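Local coordinates for putative hemoglobin-like oxygen-binding protein (PDB 4UUR) that binds heme and, as a cold-adapted group II truncated hemoglobin of an Antarctic marine bacterium, probably carries or binds oxygen at the heme iron, at residues K22-I27 with P124-G129; G29-A34 with V68-L73; N39-I44 with D107-C112; F72-G75 with G79-L82. All blocks are in the same frame, centred on the assembly; numbering follows the deposited sequence. Where two conformers were deposited one is given.

Contact 1. Residues K22-I27 with P124-G129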
# COMPACT_ATOMS: atom_id res chain seq x y z
N LYS A 22 0.51 16.76 -14.00
CA LYS A 22 1.49 16.35 -12.93
C LYS A 22 1.04 15.00 -12.37
O LYS A 22 -0.15 14.79 -12.16
CB LYS A 22 1.58 17.41 -11.82
CG LYS A 22 2.74 18.39 -11.98
CD LYS A 22 3.07 19.14 -10.69
CE LYS A 22 4.48 19.77 -10.71
NZ LYS A 22 5.66 18.82 -10.67
N THR A 23 1.98 14.09 -12.16
CA THR A 23 1.67 12.76 -11.60
C THR A 23 1.58 12.79 -10.07
O THR A 23 2.16 13.68 -9.42
CB THR A 23 2.75 11.74 -11.98
OG1 THR A 23 4.02 12.12 -11.43
CG2 THR A 23 2.88 11.64 -13.50
N PRO A 24 0.87 11.81 -9.48
CA PRO A 24 0.84 11.63 -8.04
C PRO A 24 2.25 11.60 -7.45
O PRO A 24 2.52 12.24 -6.43
CB PRO A 24 0.13 10.29 -7.88
CG PRO A 24 -0.86 10.31 -8.98
CD PRO A 24 -0.08 10.88 -10.14
N TYR A 25 3.15 10.89 -8.10
CA TYR A 25 4.54 10.86 -7.68
C TYR A 25 5.09 12.25 -7.58
O TYR A 25 5.78 12.59 -6.61
CB TYR A 25 5.34 10.07 -8.69
CG TYR A 25 6.79 9.84 -8.33
CD1 TYR A 25 7.13 8.84 -7.43
CD2 TYR A 25 7.80 10.57 -8.94
CE1 TYR A 25 8.44 8.59 -7.11
CE2 TYR A 25 9.13 10.33 -8.63
CZ TYR A 25 9.44 9.34 -7.71
OH TYR A 25 10.73 9.08 -7.36
N GLU A 26 4.81 13.08 -8.59
CA GLU A 26 5.39 14.44 -8.61
C GLU A 26 4.80 15.31 -7.49
O GLU A 26 5.54 15.92 -6.75
CB GLU A 26 5.21 15.12 -9.98
CG GLU A 26 6.08 14.54 -11.11
CD GLU A 26 5.65 15.01 -12.52
OE1 GLU A 26 4.46 14.86 -12.93
OE2 GLU A 26 6.55 15.53 -13.24
N ILE A 27 3.48 15.30 -7.39
CA ILE A 27 2.74 16.05 -6.41
C ILE A 27 3.17 15.71 -4.98
O ILE A 27 3.34 16.59 -4.17
CB ILE A 27 1.22 15.79 -6.59
CG1 ILE A 27 0.75 16.34 -7.93
CG2 ILE A 27 0.41 16.42 -5.45
CD1 ILE A 27 -0.66 15.94 -8.29
N PRO A 124 -6.05 17.82 -1.09
CA PRO A 124 -7.23 16.97 -0.77
C PRO A 124 -7.85 16.27 -1.97
O PRO A 124 -8.56 15.30 -1.82
CB PRO A 124 -8.22 17.94 -0.14
CG PRO A 124 -7.36 19.08 0.30
CD PRO A 124 -6.30 19.22 -0.72
N LEU A 125 -7.55 16.73 -3.18
CA LEU A 125 -8.11 16.08 -4.36
C LEU A 125 -7.35 14.77 -4.61
O LEU A 125 -7.95 13.69 -4.61
CB LEU A 125 -8.06 17.02 -5.57
CG LEU A 125 -8.92 18.30 -5.45
CD1 LEU A 125 -8.91 19.07 -6.76
CD2 LEU A 125 -10.36 17.99 -5.00
N LEU A 126 -6.03 14.88 -4.79
CA LEU A 126 -5.14 13.72 -4.88
C LEU A 126 -5.43 12.68 -3.75
O LEU A 126 -5.52 11.46 -4.01
CB LEU A 126 -3.68 14.16 -4.84
CG LEU A 126 -2.65 13.07 -5.14
CD1 LEU A 126 -2.81 12.44 -6.50
CD2 LEU A 126 -1.28 13.65 -5.07
N ARG A 127 -5.67 13.17 -2.54
CA ARG A 127 -5.85 12.28 -1.42
C ARG A 127 -7.06 11.42 -1.59
O ARG A 127 -6.98 10.21 -1.34
CB ARG A 127 -5.92 13.03 -0.11
CG ARG A 127 -6.13 12.14 1.14
CD ARG A 127 -6.50 13.01 2.36
NE ARG A 127 -5.71 14.23 2.29
CZ ARG A 127 -6.08 15.41 2.78
NH1 ARG A 127 -7.21 15.51 3.45
NH2 ARG A 127 -5.30 16.49 2.59
N GLU A 128 -8.18 12.03 -1.97
CA GLU A 128 -9.44 11.30 -2.22
C GLU A 128 -9.29 10.42 -3.47
O GLU A 128 -9.79 9.29 -3.52
CB GLU A 128 -10.62 12.28 -2.37
CG GLU A 128 -11.99 11.63 -2.53
CD GLU A 128 -12.37 10.72 -1.37
OE1 GLU A 128 -12.04 11.01 -0.21
OE2 GLU A 128 -13.03 9.70 -1.62
N GLY A 129 -8.61 10.92 -4.48
CA GLY A 129 -8.26 10.09 -5.63
C GLY A 129 -7.48 8.83 -5.23
O GLY A 129 -7.82 7.70 -5.66

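Contact 2. Residues G29-A34 with V68-L73. With HEM (protoporphyrin IX containing Fe), chain C.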
# COMPACT_ATOMS: atom_id res chain seq x y z
N GLY A 29 6.10 14.74 -3.96
CA GLY A 29 7.53 15.00 -3.68
C GLY A 29 8.47 13.91 -4.14
O GLY A 29 9.61 13.86 -3.71
N GLY A 30 7.98 13.03 -5.02
CA GLY A 30 8.80 11.95 -5.54
C GLY A 30 9.11 10.80 -4.57
O GLY A 30 8.22 10.30 -3.86
N GLU A 31 10.37 10.39 -4.58
CA GLU A 31 10.87 9.25 -3.83
C GLU A 31 10.58 9.33 -2.33
O GLU A 31 9.98 8.39 -1.76
CB GLU A 31 12.38 9.11 -4.06
CG GLU A 31 13.09 8.16 -3.10
CD GLU A 31 14.43 7.69 -3.64
OE1 GLU A 31 14.49 7.19 -4.79
OE2 GLU A 31 15.43 7.81 -2.92
N ALA A 32 11.03 10.43 -1.72
CA ALA A 32 10.79 10.73 -0.32
C ALA A 32 9.29 10.65 0.08
O ALA A 32 8.97 10.22 1.18
CB ALA A 32 11.36 12.09 0.03
N GLY A 33 8.41 11.02 -0.83
CA GLY A 33 6.97 10.90 -0.65
C GLY A 33 6.50 9.46 -0.70
O GLY A 33 5.70 9.05 0.13
N ALA A 34 6.96 8.70 -1.69
CA ALA A 34 6.62 7.27 -1.78
C ALA A 34 7.17 6.49 -0.58
O ALA A 34 6.45 5.72 0.03
CB ALA A 34 7.17 6.70 -3.05
N VAL A 68 10.07 -3.31 -0.71
CA VAL A 68 9.32 -3.78 -1.88
C VAL A 68 8.08 -2.94 -2.13
O VAL A 68 7.84 -2.53 -3.25
CB VAL A 68 8.93 -5.26 -1.75
CG1 VAL A 68 7.94 -5.67 -2.83
CG2 VAL A 68 10.18 -6.11 -1.86
N PHE A 69 7.27 -2.70 -1.09
CA PHE A 69 6.06 -1.89 -1.25
C PHE A 69 6.43 -0.50 -1.78
O PHE A 69 5.73 0.02 -2.61
CB PHE A 69 5.31 -1.74 0.07
CG PHE A 69 3.95 -1.10 -0.06
CD1 PHE A 69 3.01 -1.60 -0.93
CD2 PHE A 69 3.60 -0.06 0.73
CE1 PHE A 69 1.75 -1.03 -1.06
CE2 PHE A 69 2.34 0.49 0.68
CZ PHE A 69 1.41 0.01 -0.22
N PHE A 70 7.51 0.09 -1.27
CA PHE A 70 7.99 1.38 -1.79
C PHE A 70 8.28 1.31 -3.30
O PHE A 70 7.76 2.13 -4.08
CB PHE A 70 9.26 1.81 -1.06
CG PHE A 70 10.12 2.76 -1.84
CD1 PHE A 70 9.68 4.06 -2.11
CD2 PHE A 70 11.38 2.38 -2.28
CE1 PHE A 70 10.48 4.94 -2.83
CE2 PHE A 70 12.19 3.25 -3.01
CZ PHE A 70 11.73 4.53 -3.29
N GLU A 71 9.10 0.32 -3.68
CA GLU A 71 9.41 0.05 -5.07
C GLU A 71 8.15 -0.01 -5.86
O GLU A 71 8.09 0.54 -6.95
CB GLU A 71 10.17 -1.28 -5.23
CG GLU A 71 11.65 -1.17 -4.92
CD GLU A 71 12.28 -2.48 -4.44
OE1 GLU A 71 11.83 -3.62 -4.74
OE2 GLU A 71 13.27 -2.36 -3.72
N PHE A 72 7.11 -0.64 -5.31
CA PHE A 72 5.84 -0.71 -6.06
C PHE A 72 5.20 0.64 -6.22
O PHE A 72 4.79 1.00 -7.33
CB PHE A 72 4.85 -1.67 -5.43
CG PHE A 72 3.47 -1.55 -5.98
CD1 PHE A 72 3.13 -2.15 -7.20
CD2 PHE A 72 2.48 -0.85 -5.27
CE1 PHE A 72 1.83 -2.04 -7.69
CE2 PHE A 72 1.20 -0.75 -5.74
CZ PHE A 72 0.86 -1.35 -6.95
N LEU A 73 5.15 1.38 -5.11
CA LEU A 73 4.56 2.73 -5.10
C LEU A 73 5.29 3.70 -6.04
O LEU A 73 4.64 4.47 -6.70
CB LEU A 73 4.52 3.33 -3.68
CG LEU A 73 3.49 2.71 -2.77
CD1 LEU A 73 3.52 3.39 -1.40
CD2 LEU A 73 2.12 2.77 -3.40
CHA HEM C . 2.60 -8.43 -0.34
CHB HEM C . -1.40 -8.76 2.43
CHC HEM C . -3.53 -5.54 -0.51
CHD HEM C . 0.71 -4.60 -2.50
C1A HEM C . 1.70 -8.82 0.64
C2A HEM C . 1.95 -9.77 1.63
C3A HEM C . 0.84 -9.84 2.41
C4A HEM C . -0.14 -8.95 1.91
CMA HEM C . 0.65 -10.74 3.63
CAA HEM C . 3.21 -10.59 1.83
CBA HEM C . 4.47 -9.73 1.99
CGA HEM C . 5.54 -10.31 2.88
O1A HEM C . 5.44 -10.48 4.11
O2A HEM C . 6.62 -10.58 2.34
C1B HEM C . -2.35 -7.93 1.82
C2B HEM C . -3.73 -7.89 2.16
C3B HEM C . -4.34 -6.99 1.33
C4B HEM C . -3.28 -6.53 0.43
CMB HEM C . -4.33 -8.68 3.31
CAB HEM C . -5.72 -6.46 1.09
CBB HEM C . -6.76 -6.99 1.65
C1C HEM C . -2.55 -4.91 -1.27
C2C HEM C . -2.72 -3.78 -2.09
C3C HEM C . -1.50 -3.54 -2.67
C4C HEM C . -0.59 -4.50 -2.16
CMC HEM C . -4.04 -3.04 -2.29
CAC HEM C . -1.06 -2.47 -3.59
CBC HEM C . -1.82 -1.42 -3.87
C1D HEM C . 1.50 -5.63 -2.08
C2D HEM C . 2.84 -5.80 -2.63
C3D HEM C . 3.36 -6.85 -2.03
C4D HEM C . 2.33 -7.33 -1.12
CMD HEM C . 3.56 -5.00 -3.68
CAD HEM C . 4.71 -7.47 -2.30
CBD HEM C . 4.44 -8.61 -3.29
CGD HEM C . 5.70 -9.33 -3.79
O1D HEM C . 6.82 -9.12 -3.30
O2D HEM C . 5.65 -10.18 -4.70
NA HEM C . 0.42 -8.29 0.85
NB HEM C . -2.16 -7.10 0.81
NC HEM C . -1.27 -5.30 -1.31
ND HEM C . 1.25 -6.52 -1.15
FE HEM C . -0.37 -6.81 -0.23
O HOH W 1 0.33 -5.40 1.30

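Contact 3. Residues N39-I44 with D107-C112. With HEM (protoporphyrin IX containing Fe), chain C.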
# COMPACT_ATOMS: atom_id res chain seq x y z
N ASN A 39 6.38 3.57 4.55
CA ASN A 39 6.81 3.41 5.90
C ASN A 39 5.77 3.73 6.91
O ASN A 39 5.70 3.04 7.89
CB ASN A 39 8.11 4.14 6.19
CG ASN A 39 9.30 3.37 5.67
OD1 ASN A 39 9.51 2.21 5.99
ND2 ASN A 39 10.03 3.98 4.81
N ARG A 40 5.02 4.79 6.71
CA ARG A 40 3.92 5.17 7.60
C ARG A 40 2.85 4.07 7.65
O ARG A 40 2.32 3.76 8.71
CB ARG A 40 3.27 6.43 7.07
CG ARG A 40 2.00 6.88 7.81
CD ARG A 40 2.30 7.61 9.09
NE ARG A 40 2.81 8.93 8.78
CZ ARG A 40 3.18 9.84 9.68
NH1 ARG A 40 3.14 9.60 10.98
NH2 ARG A 40 3.58 11.01 9.26
N PHE A 41 2.54 3.50 6.48
CA PHE A 41 1.57 2.41 6.35
C PHE A 41 1.91 1.25 7.29
O PHE A 41 1.07 0.83 8.07
CB PHE A 41 1.54 1.91 4.88
CG PHE A 41 0.59 0.76 4.65
CD1 PHE A 41 -0.78 0.92 4.79
CD2 PHE A 41 1.07 -0.48 4.34
CE1 PHE A 41 -1.64 -0.14 4.61
CE2 PHE A 41 0.21 -1.53 4.12
CZ PHE A 41 -1.14 -1.36 4.24
N TYR A 42 3.14 0.76 7.23
CA TYR A 42 3.57 -0.36 8.05
C TYR A 42 3.76 0.08 9.50
O TYR A 42 3.55 -0.70 10.43
CB TYR A 42 4.87 -0.96 7.45
CG TYR A 42 4.56 -1.73 6.16
CD1 TYR A 42 3.74 -2.86 6.19
CD2 TYR A 42 5.04 -1.32 4.94
CE1 TYR A 42 3.39 -3.54 5.03
CE2 TYR A 42 4.75 -2.02 3.77
CZ TYR A 42 3.90 -3.14 3.81
OH TYR A 42 3.56 -3.85 2.67
N ASP A 43 4.16 1.32 9.71
CA ASP A 43 4.32 1.82 11.05
C ASP A 43 3.03 1.75 11.84
O ASP A 43 3.01 1.36 13.01
CB ASP A 43 4.85 3.24 10.99
CG ASP A 43 6.38 3.29 10.86
OD1 ASP A 43 7.05 2.22 10.91
OD2 ASP A 43 6.91 4.41 10.76
N ILE A 44 1.94 2.09 11.15
CA ILE A 44 0.61 2.09 11.72
C ILE A 44 0.08 0.67 11.83
O ILE A 44 -0.50 0.30 12.86
CB ILE A 44 -0.33 2.94 10.86
CG1 ILE A 44 -0.01 4.42 11.06
CG2 ILE A 44 -1.80 2.62 11.15
CD1 ILE A 44 -0.64 5.32 10.03
N ASP A 107 -10.53 -4.47 4.76
CA ASP A 107 -10.90 -3.26 5.49
C ASP A 107 -9.80 -2.80 6.43
O ASP A 107 -9.58 -1.61 6.56
CB ASP A 107 -12.19 -3.48 6.29
CG ASP A 107 -13.42 -3.64 5.41
OD1 ASP A 107 -13.48 -3.14 4.28
OD2 ASP A 107 -14.36 -4.30 5.88
N GLN A 108 -9.15 -3.76 7.11
CA GLN A 108 -7.94 -3.50 7.88
C GLN A 108 -6.81 -2.85 7.06
O GLN A 108 -6.12 -1.95 7.58
CB GLN A 108 -7.39 -4.78 8.47
CG GLN A 108 -8.19 -5.25 9.67
CD GLN A 108 -7.75 -6.62 10.13
OE1 GLN A 108 -6.60 -6.82 10.46
NE2 GLN A 108 -8.66 -7.56 10.15
N TRP A 109 -6.59 -3.34 5.84
CA TRP A 109 -5.59 -2.79 4.93
C TRP A 109 -5.99 -1.38 4.54
O TRP A 109 -5.13 -0.47 4.56
CB TRP A 109 -5.52 -3.61 3.65
CG TRP A 109 -4.26 -3.49 2.90
CD1 TRP A 109 -3.20 -4.36 2.94
CD2 TRP A 109 -3.88 -2.44 2.02
NE1 TRP A 109 -2.21 -3.94 2.10
CE2 TRP A 109 -2.60 -2.75 1.52
CE3 TRP A 109 -4.50 -1.28 1.57
CZ2 TRP A 109 -1.93 -1.92 0.61
CZ3 TRP A 109 -3.81 -0.47 0.64
CH2 TRP A 109 -2.57 -0.79 0.20
N MET A 110 -7.26 -1.17 4.17
CA MET A 110 -7.72 0.20 3.85
C MET A 110 -7.68 1.19 5.02
O MET A 110 -7.26 2.33 4.86
CB MET A 110 -9.08 0.20 3.20
CG MET A 110 -8.99 -0.19 1.73
SD MET A 110 -7.72 0.68 0.78
CE MET A 110 -8.43 2.33 0.83
N TYR A 111 -8.09 0.75 6.18
CA TYR A 111 -8.02 1.54 7.40
C TYR A 111 -6.60 2.08 7.62
O TYR A 111 -6.42 3.26 7.87
CB TYR A 111 -8.50 0.66 8.56
CG TYR A 111 -8.18 1.18 9.92
CD1 TYR A 111 -6.98 0.87 10.52
CD2 TYR A 111 -9.10 1.95 10.64
CE1 TYR A 111 -6.66 1.33 11.79
CE2 TYR A 111 -8.81 2.41 11.92
CZ TYR A 111 -7.60 2.09 12.49
OH TYR A 111 -7.28 2.54 13.73
N CYS A 112 -5.59 1.21 7.52
CA CYS A 112 -4.20 1.64 7.59
C CYS A 112 -3.86 2.62 6.48
O CYS A 112 -3.18 3.62 6.74
CB CYS A 112 -3.26 0.45 7.48
SG CYS A 112 -3.25 -0.55 8.97
CHA HEM C . 2.60 -8.43 -0.34
CHB HEM C . -1.40 -8.76 2.43
CHC HEM C . -3.53 -5.54 -0.51
CHD HEM C . 0.71 -4.60 -2.50
C1A HEM C . 1.70 -8.82 0.64
C2A HEM C . 1.95 -9.77 1.63
C3A HEM C . 0.84 -9.84 2.41
C4A HEM C . -0.14 -8.95 1.91
CMA HEM C . 0.65 -10.74 3.63
CAA HEM C . 3.21 -10.59 1.83
CBA HEM C . 4.47 -9.73 1.99
CGA HEM C . 5.54 -10.31 2.88
O1A HEM C . 5.44 -10.48 4.11
O2A HEM C . 6.62 -10.58 2.34
C1B HEM C . -2.35 -7.93 1.82
C2B HEM C . -3.73 -7.89 2.16
C3B HEM C . -4.34 -6.99 1.33
C4B HEM C . -3.28 -6.53 0.43
CMB HEM C . -4.33 -8.68 3.31
CAB HEM C . -5.72 -6.46 1.09
CBB HEM C . -6.76 -6.99 1.65
C1C HEM C . -2.55 -4.91 -1.27
C2C HEM C . -2.72 -3.78 -2.09
C3C HEM C . -1.50 -3.54 -2.67
C4C HEM C . -0.59 -4.50 -2.16
CMC HEM C . -4.04 -3.04 -2.29
CAC HEM C . -1.06 -2.47 -3.59
CBC HEM C . -1.82 -1.42 -3.87
C1D HEM C . 1.50 -5.63 -2.08
C2D HEM C . 2.84 -5.80 -2.63
C3D HEM C . 3.36 -6.85 -2.03
C4D HEM C . 2.33 -7.33 -1.12
CMD HEM C . 3.56 -5.00 -3.68
CAD HEM C . 4.71 -7.47 -2.30
CBD HEM C . 4.44 -8.61 -3.29
CGD HEM C . 5.70 -9.33 -3.79
O1D HEM C . 6.82 -9.12 -3.30
O2D HEM C . 5.65 -10.18 -4.70
NA HEM C . 0.42 -8.29 0.85
NB HEM C . -2.16 -7.10 0.81
NC HEM C . -1.27 -5.30 -1.31
ND HEM C . 1.25 -6.52 -1.15
FE HEM C . -0.37 -6.81 -0.23
O HOH W 1 0.33 -5.40 1.30

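Contact 4. Residues F72-G75 with G79-L82. With HEM (protoporphyrin IX containing Fe), chain C.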
# COMPACT_ATOMS: atom_id res chain seq x y z
N PHE A 72 7.11 -0.64 -5.31
CA PHE A 72 5.84 -0.71 -6.06
C PHE A 72 5.20 0.64 -6.22
O PHE A 72 4.79 1.00 -7.33
CB PHE A 72 4.85 -1.67 -5.43
CG PHE A 72 3.47 -1.55 -5.98
CD1 PHE A 72 3.13 -2.15 -7.20
CD2 PHE A 72 2.48 -0.85 -5.27
CE1 PHE A 72 1.83 -2.04 -7.69
CE2 PHE A 72 1.20 -0.75 -5.74
CZ PHE A 72 0.86 -1.35 -6.95
N LEU A 73 5.15 1.38 -5.11
CA LEU A 73 4.56 2.73 -5.10
C LEU A 73 5.29 3.70 -6.04
O LEU A 73 4.64 4.47 -6.70
CB LEU A 73 4.52 3.33 -3.68
CG LEU A 73 3.49 2.71 -2.77
CD1 LEU A 73 3.52 3.39 -1.40
CD2 LEU A 73 2.12 2.77 -3.40
N SER A 74 6.61 3.65 -6.11
CA SER A 74 7.28 4.54 -7.05
C SER A 74 6.71 4.44 -8.49
O SER A 74 6.46 5.45 -9.10
CB SER A 74 8.77 4.32 -7.08
OG SER A 74 9.30 4.99 -8.23
N GLY A 75 6.47 3.24 -9.01
CA GLY A 75 5.89 3.14 -10.33
C GLY A 75 4.39 3.31 -10.39
O GLY A 75 3.86 3.93 -11.29
N GLY A 79 6.56 7.29 -10.94
CA GLY A 79 8.00 7.50 -10.83
C GLY A 79 8.67 6.33 -11.51
O GLY A 79 8.03 5.63 -12.28
N PRO A 80 9.95 6.10 -11.22
CA PRO A 80 10.56 4.88 -11.74
C PRO A 80 9.82 3.60 -11.34
O PRO A 80 9.60 3.37 -10.15
CB PRO A 80 11.97 4.89 -11.14
CG PRO A 80 12.12 6.12 -10.33
CD PRO A 80 10.91 6.97 -10.53
N ASP A 81 9.41 2.80 -12.32
CA ASP A 81 8.99 1.41 -12.10
C ASP A 81 10.16 0.74 -11.48
O ASP A 81 11.01 0.24 -12.19
CB ASP A 81 8.72 0.66 -13.40
CG ASP A 81 7.30 0.77 -13.84
OD1 ASP A 81 6.38 0.37 -13.08
OD2 ASP A 81 7.12 1.25 -14.98
N LEU A 82 10.25 0.77 -10.16
CA LEU A 82 11.34 0.10 -9.49
C LEU A 82 10.94 -1.34 -9.25
O LEU A 82 11.80 -2.22 -9.20
CB LEU A 82 11.66 0.81 -8.18
CG LEU A 82 12.29 2.17 -8.34
CD1 LEU A 82 12.19 2.91 -7.03
CD2 LEU A 82 13.75 2.05 -8.75
CHA HEM C . 2.60 -8.43 -0.34
CHB HEM C . -1.40 -8.76 2.43
CHC HEM C . -3.53 -5.54 -0.51
CHD HEM C . 0.71 -4.60 -2.50
C1A HEM C . 1.70 -8.82 0.64
C2A HEM C . 1.95 -9.77 1.63
C3A HEM C . 0.84 -9.84 2.41
C4A HEM C . -0.14 -8.95 1.91
CMA HEM C . 0.65 -10.74 3.63
CAA HEM C . 3.21 -10.59 1.83
CBA HEM C . 4.47 -9.73 1.99
CGA HEM C . 5.54 -10.31 2.88
O1A HEM C . 5.44 -10.48 4.11
O2A HEM C . 6.62 -10.58 2.34
C1B HEM C . -2.35 -7.93 1.82
C2B HEM C . -3.73 -7.89 2.16
C3B HEM C . -4.34 -6.99 1.33
C4B HEM C . -3.28 -6.53 0.43
CMB HEM C . -4.33 -8.68 3.31
CAB HEM C . -5.72 -6.46 1.09
CBB HEM C . -6.76 -6.99 1.65
C1C HEM C . -2.55 -4.91 -1.27
C2C HEM C . -2.72 -3.78 -2.09
C3C HEM C . -1.50 -3.54 -2.67
C4C HEM C . -0.59 -4.50 -2.16
CMC HEM C . -4.04 -3.04 -2.29
CAC HEM C . -1.06 -2.47 -3.59
CBC HEM C . -1.82 -1.42 -3.87
C1D HEM C . 1.50 -5.63 -2.08
C2D HEM C . 2.84 -5.80 -2.63
C3D HEM C . 3.36 -6.85 -2.03
C4D HEM C . 2.33 -7.33 -1.12
CMD HEM C . 3.56 -5.00 -3.68
CAD HEM C . 4.71 -7.47 -2.30
CBD HEM C . 4.44 -8.61 -3.29
CGD HEM C . 5.70 -9.33 -3.79
O1D HEM C . 6.82 -9.12 -3.30
O2D HEM C . 5.65 -10.18 -4.70
NA HEM C . 0.42 -8.29 0.85
NB HEM C . -2.16 -7.10 0.81
NC HEM C . -1.27 -5.30 -1.31
ND HEM C . 1.25 -6.52 -1.15
FE HEM C . -0.37 -6.81 -0.23
O HOH W 1 0.33 -5.40 1.30

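Contact 1. Residues K22-I27 with P124-G129
Leu126 reaches out from the first turn of helix 124-141 and divides its two methyl groups between Pro24 and Ile27 of the short helix 24-27. The tight part is on the Ile27 branch, where CG2 of Ile27 and CD2 of Leu126 meet tip to tip at 3.3 Å, closer than two such carbons usually sit. CG of Leu126 lies anti to its backbone N (chi1 -171°), which carries both methyls across to the other helix. The second branch is looser: CD1 of Leu126 rests against CB and CG of Pro24, the side chains at about a right angle, with CD1 3.8 Å from CG. With an alanine here in place of Leu126 both methyls go, and Pro24 and Ile27 would probably lose their partner on helix 124-141. On the side turned from Leu126 the chemistry is polar. Thr23 and Glu26 form a capping box: Glu26 N donates to OG1 of Thr23 (3.1 Å), and Thr23 N returns a nearly straight bond (172°) to the anti lone pair of OE1 of Glu26, 2.7 Å long. With no hydrogen bond between the segments and only 146 Å² buried, aliphatic contact alone joins the two helices here, while the capping box serves the N-terminal end of the short one.

Contact 2. Residues G29-A34 with V68-L73
Phe70, on helix 63-76, meets the beginning of helix 31-45 with the outer carbons of its ring. The apolar contacts come first. CB of Ala34 lies at the ring edge, near its plane, 3.8 Å from CE1 of Phe70; the same methyl faces CB of Leu73 at 4.3 Å, close to where the backbones approach most nearly (6.0 Å between CA of Ala34 and CA of Leu73). The aliphatic part of Glu31 and its carbonyl O pass the ring in van der Waals contact. CG of the extended side chain is 3.9 Å from CZ of Phe70, its carboxylate plane almost perpendicular (88°) to the ring, and Glu31 O lies 3.6 Å from CE1 of Phe70. Replacing Phe70 by an alanine would probably open a gap beside Ala34 and free the Glu31 chain to turn. A third group of contacts involves the heme: CE2 of Phe72 comes 3.6 Å from the vinyl carbon CAC, CG1 of Val68 meets propionate atom O1D at 3.7 Å, and CE1 of Phe69 is 4.0 Å from the meso carbon CHD. Since no hydrogen bond crosses between the segments, shape and apolar surface join helix 31-45 to a helix whose Val68, Phe69 and Phe72 line the heme pocket.

Contact 3. Residues N39-I44 with D107-C112
Phe41 and Trp109 form an edge-to-face aromatic pair in the globin fold, where segments 39-44 and 107-112 of two helices pass with 122° between their N-to-C directions and their axes 10.0 Å apart. The ring planes are inclined by 50°, and CZ of Phe41 stands 3.4 Å from CE2 of Trp109, over one face of the indole. The heme occupies the opposite face, so the indole is sandwiched between phenyl edge and porphyrin, with NE1 of Trp109 3.3 Å from C4B of the heme. Trp109 turns CG anti to its backbone N (chi1 -158°), which carries the indole from its helix over the heme. CB of Cys112 also touches Phe41, 3.3 Å from CE1, and the sulfur has an oblique sulfur-aromatic contact with the same ring. Carbonyl O of Trp109 lies in the ring plane at the edge of Phe41.

In the next layer, CD2 of Phe41 projects over the centre of the Tyr42 ring, and CG2 of Ile44 adds a contact to SG of Cys112 at 4.1 Å. Farther out, Phe69 of helix 63-76 meets both Phe41 and Trp109. Within the indole plane, NE1 of Trp109 donates a 3.0 Å hydrogen bond to the water bound at the heme iron, 2.2 Å from the metal.

Contact 4. Residues F72-G75 with G79-L82
Ser74 makes both hydrogen bonds that join the end of helix 63-76 to the loop 79-82, one through its carbonyl and one through its hydroxyl. The carbonyl O of Ser74 accepts from Gly79 N over a short 2.6 Å; the donor approaches almost head-on to the carbonyl, but the N-H itself points less directly, with 141° at the hydrogen. The hydroxyl donates to the carbonyl O of Pro80, with OG of Ser74 and that oxygen 2.5 Å apart, again unusually short, so neither length is read as a measure of strength. Here the donor is tilted 21° from the carbonyl plane. The torsion of Ser74 accounts for the reach: OG lies anti to the backbone N (chi1 167°) and beside the carbonyl carbon, where it meets Pro80 O. Pro80 N has no hydrogen to share and only packs near that OG. Gly75 N, though 3.3 Å from Pro80 O, meets it at too poor an angle to bond, and has instead a weak helical bond to Phe72 O.

CD1 of Leu82 adds an apolar contact, 3.7 Å from CB of Ser74. Glycine suits two positions here, since a CB on Gly75 would clash with OD1 of Asp81 and one on Gly79 with Ser74 O. Tyr25 of helix 24-27 touches both Ser74 and Pro80. Backbone and hydroxyl bonds thus fold the loop back against the end of helix 63-76, a helix-to-loop reversal leading toward helix 83-87 in the globin fold.

Contacts 2 and 3 are buried, and contacts 1 and 4 lie at the surface. Helix 31-45 serves both buried contacts, meeting helix 63-76 in contact 2 and helix 103-120 in contact 3; Phe69 packs against Phe41, Tyr42 and Trp109 to connect them. Contact 4 uses the later part of helix 63-76, shares Phe72 and Leu73 with contact 2, and touches it again where Leu82 packs on Phe70. Tyr25 ties contact 1 to contacts 2 and 4, with its carbonyl probably hydrogen-bonded to Gly30 N and its ring against Gly79. Chemistry follows place: aliphatic contact in 1, a phenylalanine against a helix start in 2, an edge-to-face pair beside the heme in 3, and hydrogen bonds between segments in 4 alone.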